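Local coordinates for E1 (Kluyveromyces marxianus, PDB 3VX6), which activates the ubiquitin-like proteins Atg8 and Atg12 as an E1-like enzyme for the two conjugation systems of autophagy and cytoplasm-to-vacuole transport, at residues S17-S21 and S22-E26; L219-W222 and S223-P227. One frame throughout, in Å; residues are numbered along the deposited sequence.

Contact 1: residues S17-S21 and S22-E26; sequences SFVDS and SFFHE
A helix N-cap joins strand 16-19 to helix 21-33: D20, between the two, turns its carboxylate back on the first turn and meets S22. OD1 of D20 lies 2.7 Å from S22 N, a capping bond, the side chain being swung opposite its own N (chi1 -175°), although the position of S22 N is somewhat uncertain. The hydroxyl of S22 adds a weak bond, OG to D20 OD1 at 3.3 Å, and S21 OG lends a second weak one to the same oxygen. Negative charge at a helix start would probably suit the helix dipole. The carbonyl of the cap residue is used as well: F23 N donates to D20 O over 2.7 Å, nearly straight at the hydrogen (167°) but arriving above the carbonyl plane. One residue on, H25 N bonds to S21 O at 2.8 Å, in the carbonyl plane, the first of the regular i to i+4 bonds; E26 N to S22 O follows. V19 meets the helix through CG2, which lies 3.6 Å from F24 CE1, the valine and the phenyl ring slanting across each other. F23 lies next to F24, its CD1 over the centre of one face of the F24 ring, 4.0 Å above the plane. On the strand side, F18 and D20 form backbone hydrogen bonds with strand 59-62. F23 stacks on F67, F24 meets Y138 edge-to-face, and M125 of strand 123-130 touches both phenylalanines, so the helix start lies against the mixed sheet.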
ATOM      1  N   SER A  17      -8.458   1.581   7.087  1.00 44.31           N
ATOM      2  CA  SER A  17      -8.412   0.368   7.876  1.00 45.19           C
ATOM      3  C   SER A  17      -9.784  -0.025   8.393  1.00 47.08           C
ATOM      4  O   SER A  17     -10.677   0.810   8.603  1.00 46.81           O
ATOM      5  CB  SER A  17      -7.437   0.513   9.050  1.00 43.96           C
ATOM      6  OG  SER A  17      -7.917   1.409  10.033  1.00 43.41           O
ATOM      7  N   PHE A  18      -9.948  -1.323   8.566  1.00 48.55           N
ATOM      8  CA  PHE A  18     -11.175  -1.878   9.090  1.00 50.14           C
ATOM      9  C   PHE A  18     -10.745  -3.023   9.936  1.00 48.91           C
ATOM     10  O   PHE A  18     -10.600  -4.149   9.452  1.00 49.13           O
ATOM     11  CB  PHE A  18     -12.086  -2.359   7.974  1.00 52.72           C
ATOM     12  CG  PHE A  18     -13.001  -1.303   7.481  1.00 54.81           C
ATOM     13  CD1 PHE A  18     -14.095  -0.920   8.248  1.00 55.19           C
ATOM     14  CD2 PHE A  18     -12.733  -0.633   6.298  1.00 55.05           C
ATOM     15  CE1 PHE A  18     -14.913   0.116   7.851  1.00 56.91           C
ATOM     16  CE2 PHE A  18     -13.540   0.405   5.888  1.00 57.61           C
ATOM     17  CZ  PHE A  18     -14.638   0.787   6.667  1.00 58.48           C
ATOM     18  N   VAL A  19     -10.498  -2.723  11.203  1.00 47.83           N
ATOM     19  CA  VAL A  19     -10.066  -3.759  12.110  1.00 46.69           C
ATOM     20  C   VAL A  19     -11.237  -4.234  12.957  1.00 45.49           C
ATOM     21  O   VAL A  19     -11.637  -3.592  13.932  1.00 43.38           O
ATOM     22  CB  VAL A  19      -8.901  -3.270  12.994  1.00 46.46           C
ATOM     23  CG1 VAL A  19      -7.814  -2.678  12.120  1.00 47.02           C
ATOM     24  CG2 VAL A  19      -9.382  -2.234  13.982  1.00 49.53           C
ATOM     25  N   ASP A  20     -11.805  -5.358  12.542  1.00 45.53           N
ATOM     26  CA  ASP A  20     -12.901  -5.957  13.275  1.00 47.67           C
ATOM     27  C   ASP A  20     -12.308  -6.312  14.636  1.00 47.60           C
ATOM     28  O   ASP A  20     -11.115  -6.623  14.733  1.00 44.35           O
ATOM     29  CB  ASP A  20     -13.387  -7.230  12.571  1.00 50.01           C
ATOM     30  CG  ASP A  20     -14.619  -7.826  13.229  1.00 52.39           C
ATOM     31  OD1 ASP A  20     -14.553  -8.168  14.433  1.00 54.79           O
ATOM     32  OD2 ASP A  20     -15.658  -7.949  12.542  1.00 53.83           O
ATOM     33  N   SER A  21     -13.129  -6.256  15.683  1.00 47.29           N
ATOM     34  CA  SER A  21     -12.645  -6.587  17.017  1.00 47.00           C
ATOM     35  C   SER A  21     -11.977  -7.958  16.962  1.00 44.89           C
ATOM     36  O   SER A  21     -11.094  -8.254  17.765  1.00 43.44           O
ATOM     37  CB  SER A  21     -13.795  -6.596  18.031  1.00 46.85           C
ATOM     38  OG  SER A  21     -14.678  -7.678  17.804  1.00 49.55           O
ATOM     39  N   SER A  22     -12.380  -8.767  15.983  1.00 44.16           N
ATOM     40  CA  SER A  22     -11.832 -10.106  15.805  1.00 44.49           C
ATOM     41  C   SER A  22     -10.351 -10.100  15.455  1.00 46.29           C
ATOM     42  O   SER A  22      -9.690 -11.138  15.529  1.00 48.58           O
ATOM     43  CB  SER A  22     -12.596 -10.852  14.717  1.00 43.14           C
ATOM     44  OG  SER A  22     -12.300 -10.346  13.436  1.00 43.89           O
ATOM     45  N   PHE A  23      -9.834  -8.941  15.057  1.00 46.26           N
ATOM     46  CA  PHE A  23      -8.423  -8.808  14.712  1.00 45.05           C
ATOM     47  C   PHE A  23      -7.618  -8.649  15.980  1.00 46.75           C
ATOM     48  O   PHE A  23      -6.559  -9.248  16.130  1.00 45.96           O
ATOM     49  CB  PHE A  23      -8.189  -7.587  13.835  1.00 43.25           C
ATOM     50  CG  PHE A  23      -6.739  -7.306  13.576  1.00 41.14           C
ATOM     51  CD1 PHE A  23      -6.032  -6.432  14.389  1.00 39.33           C
ATOM     52  CD2 PHE A  23      -6.078  -7.921  12.515  1.00 39.84           C
ATOM     53  CE1 PHE A  23      -4.695  -6.172  14.150  1.00 39.76           C
ATOM     54  CE2 PHE A  23      -4.741  -7.667  12.267  1.00 40.04           C
ATOM     55  CZ  PHE A  23      -4.044  -6.790  13.084  1.00 39.85           C
ATOM     56  N   PHE A  24      -8.120  -7.809  16.880  1.00 48.88           N
ATOM     57  CA  PHE A  24      -7.463  -7.577  18.151  1.00 51.44           C
ATOM     58  C   PHE A  24      -7.734  -8.749  19.056  1.00 53.06           C
ATOM     59  O   PHE A  24      -6.984  -9.004  19.993  1.00 54.28           O
ATOM     60  CB  PHE A  24      -7.962  -6.291  18.783  1.00 52.74           C
ATOM     61  CG  PHE A  24      -7.362  -5.077  18.174  1.00 55.59           C
ATOM     62  CD1 PHE A  24      -8.160  -4.122  17.563  1.00 56.74           C
ATOM     63  CD2 PHE A  24      -5.981  -4.911  18.163  1.00 54.96           C
ATOM     64  CE1 PHE A  24      -7.592  -3.025  16.950  1.00 57.60           C
ATOM     65  CE2 PHE A  24      -5.408  -3.822  17.553  1.00 55.27           C
ATOM     66  CZ  PHE A  24      -6.209  -2.879  16.946  1.00 57.00           C
ATOM     67  N   HIS A  25      -8.822  -9.453  18.777  1.00 53.24           N
ATOM     68  CA  HIS A  25      -9.151 -10.626  19.542  1.00 54.60           C
ATOM     69  C   HIS A  25      -8.095 -11.620  19.107  1.00 54.55           C
ATOM     70  O   HIS A  25      -7.477 -12.282  19.928  1.00 54.38           O
ATOM     71  CB  HIS A  25     -10.550 -11.132  19.182  1.00 57.54           C
ATOM     72  CG  HIS A  25     -11.626 -10.647  20.109  1.00 60.83           C
ATOM     73  ND1 HIS A  25     -11.815  -9.312  20.405  1.00 61.18           N
ATOM     74  CD2 HIS A  25     -12.582 -11.321  20.791  1.00 62.64           C
ATOM     75  CE1 HIS A  25     -12.840  -9.184  21.228  1.00 60.93           C
ATOM     76  NE2 HIS A  25     -13.324 -10.387  21.478  1.00 63.86           N
ATOM     77  N   GLU A  26      -7.869 -11.693  17.803  1.00 55.01           N
ATOM     78  CA  GLU A  26      -6.876 -12.605  17.265  1.00 57.08           C
ATOM     79  C   GLU A  26      -5.483 -12.117  17.642  1.00 58.32           C
ATOM     80  O   GLU A  26      -4.609 -12.917  17.966  1.00 59.23           O
ATOM     81  CB  GLU A  26      -7.014 -12.708  15.740  1.00 57.81           C
ATOM     82  CG  GLU A  26      -6.022 -13.657  15.063  1.00 58.37           C
ATOM     83  CD  GLU A  26      -6.147 -15.111  15.516  1.00 59.68           C
ATOM     84  OE1 GLU A  26      -7.039 -15.422  16.341  1.00 60.86           O
ATOM     85  OE2 GLU A  26      -5.347 -15.948  15.041  1.00 58.48           O
TER

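Contact 2: residues L219-W222 and S223-P227; sequences LTVW and SKLSP
L219 meets S223 one helical turn on, where its carbonyl oxygen takes two bonds from the same residue. S223 N donates to L219 O at 2.8 Å, the ordinary helix bond, and S223 OG reaches the same O at 2.6 Å, coming from above the carbonyl plane. The serine hydroxyl can do this because OG lies beside its own backbone N, anti to the carbonyl carbon (chi1 -76°), and is thereby folded back along the helix. Replaced by an alanine, this position would probably lose the second grip on L219 O, leaving that carbonyl with just the backbone N-H as donor across this turn. T220 O receives a weak bond from K224 N at 3.4 Å, while the aliphatic part of the lysine, CG and CD, runs past that same carbonyl; T220 OG1 instead bonds to K216 O. This is the last part of helix 215-225, the helical limb of a beta-alpha-beta unit between strands 198-202 and 231-236. V221 O accepts L225 N at 3.1 Å, and the two side chains run alongside each other, V221 CG1 4.0 Å from L225 CD1; both also touch L113 of helix 97-114. W222 O takes S226 N at 2.7 Å, although S226 has already left helical backbone angles. The indole swings out from its backbone N (chi1 -164°), bringing CD1 to 3.9 Å from S226 CB. Its NE1 bonds to L193 O, and the ring meets Y231 edge-to-face, while S226 OG is held by R228 NE and S226 O by the hydroxyl of Y231.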
ATOM      1  N   LEU A 219       6.123   5.455  -9.198  1.00 34.52           N
ATOM      2  CA  LEU A 219       6.867   6.542  -9.813  1.00 33.93           C
ATOM      3  C   LEU A 219       8.298   6.615  -9.321  1.00 33.70           C
ATOM      4  O   LEU A 219       9.234   6.601 -10.102  1.00 34.90           O
ATOM      5  CB  LEU A 219       6.174   7.867  -9.542  1.00 33.78           C
ATOM      6  CG  LEU A 219       4.840   7.931 -10.264  1.00 34.98           C
ATOM      7  CD1 LEU A 219       4.014   9.087  -9.743  1.00 35.52           C
ATOM      8  CD2 LEU A 219       5.109   8.062 -11.753  1.00 37.74           C
ATOM      9  N   THR A 220       8.471   6.692  -8.015  1.00 33.92           N
ATOM     10  CA  THR A 220       9.803   6.789  -7.459  1.00 33.00           C
ATOM     11  C   THR A 220      10.704   5.635  -7.916  1.00 33.40           C
ATOM     12  O   THR A 220      11.860   5.836  -8.296  1.00 31.96           O
ATOM     13  CB  THR A 220       9.724   6.831  -5.923  1.00 32.81           C
ATOM     14  OG1 THR A 220       9.011   8.005  -5.524  1.00 32.90           O
ATOM     15  CG2 THR A 220      11.110   6.850  -5.309  1.00 32.99           C
ATOM     16  N   VAL A 221      10.183   4.421  -7.895  1.00 32.12           N
ATOM     17  CA  VAL A 221      11.018   3.308  -8.297  1.00 32.16           C
ATOM     18  C   VAL A 221      11.281   3.296  -9.793  1.00 33.29           C
ATOM     19  O   VAL A 221      12.420   3.254 -10.248  1.00 34.47           O
ATOM     20  CB  VAL A 221      10.397   1.986  -7.888  1.00 30.12           C
ATOM     21  CG1 VAL A 221      11.251   0.856  -8.408  1.00 26.57           C
ATOM     22  CG2 VAL A 221      10.265   1.934  -6.371  1.00 26.88           C
ATOM     23  N   TRP A 222      10.214   3.321 -10.562  1.00 34.06           N
ATOM     24  CA  TRP A 222      10.345   3.316 -11.993  1.00 37.22           C
ATOM     25  C   TRP A 222      11.304   4.435 -12.451  1.00 38.57           C
ATOM     26  O   TRP A 222      12.069   4.256 -13.401  1.00 38.08           O
ATOM     27  CB  TRP A 222       8.958   3.502 -12.583  1.00 38.84           C
ATOM     28  CG  TRP A 222       8.842   3.157 -13.999  1.00 39.43           C
ATOM     29  CD1 TRP A 222       9.804   2.614 -14.811  1.00 38.89           C
ATOM     30  CD2 TRP A 222       7.687   3.345 -14.807  1.00 39.14           C
ATOM     31  NE1 TRP A 222       9.308   2.459 -16.083  1.00 39.10           N
ATOM     32  CE2 TRP A 222       8.007   2.900 -16.106  1.00 37.96           C
ATOM     33  CE3 TRP A 222       6.406   3.847 -14.559  1.00 38.80           C
ATOM     34  CZ2 TRP A 222       7.096   2.950 -17.154  1.00 38.87           C
ATOM     35  CZ3 TRP A 222       5.501   3.895 -15.597  1.00 38.88           C
ATOM     36  CH2 TRP A 222       5.848   3.449 -16.880  1.00 40.25           C
ATOM     37  N   SER A 223      11.259   5.572 -11.752  1.00 38.86           N
ATOM     38  CA  SER A 223      12.098   6.737 -12.038  1.00 40.11           C
ATOM     39  C   SER A 223      13.581   6.437 -12.020  1.00 41.03           C
ATOM     40  O   SER A 223      14.300   6.742 -12.963  1.00 42.65           O
ATOM     41  CB  SER A 223      11.853   7.850 -11.014  1.00 40.08           C
ATOM     42  OG  SER A 223      10.640   8.529 -11.247  1.00 44.64           O
ATOM     43  N   LYS A 224      14.041   5.874 -10.916  1.00 41.24           N
ATOM     44  CA  LYS A 224      15.443   5.562 -10.761  1.00 43.18           C
ATOM     45  C   LYS A 224      15.900   4.416 -11.664  1.00 43.19           C
ATOM     46  O   LYS A 224      17.052   4.389 -12.099  1.00 44.33           O
ATOM     47  CB  LYS A 224      15.729   5.251  -9.283  1.00 44.58           C
ATOM     48  CG  LYS A 224      15.611   6.482  -8.384  1.00 48.22           C
ATOM     49  CD  LYS A 224      15.682   6.139  -6.905  1.00 51.03           C
ATOM     50  CE  LYS A 224      15.353   7.352  -6.026  1.00 54.32           C
ATOM     51  NZ  LYS A 224      16.491   8.310  -5.856  1.00 55.85           N
ATOM     52  N   LEU A 225      14.993   3.485 -11.949  1.00 42.32           N
ATOM     53  CA  LEU A 225      15.283   2.324 -12.787  1.00 40.91           C
ATOM     54  C   LEU A 225      15.347   2.745 -14.231  1.00 39.90           C
ATOM     55  O   LEU A 225      16.285   2.442 -14.947  1.00 39.20           O
ATOM     56  CB  LEU A 225      14.182   1.267 -12.661  1.00 40.54           C
ATOM     57  CG  LEU A 225      14.230   0.355 -11.454  1.00 40.20           C
ATOM     58  CD1 LEU A 225      13.173  -0.721 -11.596  1.00 39.64           C
ATOM     59  CD2 LEU A 225      15.612  -0.259 -11.365  1.00 39.90           C
ATOM     60  N   SER A 226      14.310   3.425 -14.663  1.00 40.79           N
ATOM     61  CA  SER A 226      14.266   3.857 -16.021  1.00 42.01           C
ATOM     62  C   SER A 226      14.108   5.374 -16.018  1.00 43.12           C
ATOM     63  O   SER A 226      12.996   5.908 -15.997  1.00 42.78           O
ATOM     64  CB  SER A 226      13.092   3.173 -16.735  1.00 42.42           C
ATOM     65  OG  SER A 226      13.051   3.503 -18.109  1.00 43.61           O
ATOM     66  N   PRO A 227      15.225   6.098 -16.040  1.00 44.28           N
ATOM     67  CA  PRO A 227      15.087   7.559 -16.052  1.00 43.60           C
ATOM     68  C   PRO A 227      14.398   7.900 -17.384  1.00 42.64           C
ATOM     69  O   PRO A 227      14.808   7.433 -18.442  1.00 41.48           O
ATOM     70  CB  PRO A 227      16.529   8.058 -15.915  1.00 44.44           C
ATOM     71  CG  PRO A 227      17.394   6.896 -16.385  1.00 45.48           C
ATOM     72  CD  PRO A 227      16.598   5.620 -16.285  1.00 44.62           C
TER

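Contact 1 comes first along the chain and closes long before contact 2 opens; both belong to the N-terminal region of Atg7. Their centres are 36 Å apart, their nearest atoms about 22 Å, and they lie on opposite sides of the chain's centre. Residues 17-26 run from a strand paired with 59-62 into a helix and pack on the mixed sheet that includes strands 123-130 and 135-144, whereas residues 219-227 end a helix beside the other six-stranded sheet, which holds strands 198-202, 231-236 and 243-250. Helix 97-114 touches contact 2 and leads on to strand 123-130, beside contact 1. The pair thus marks a helix beginning and a helix ending on two separate sheets of one chain.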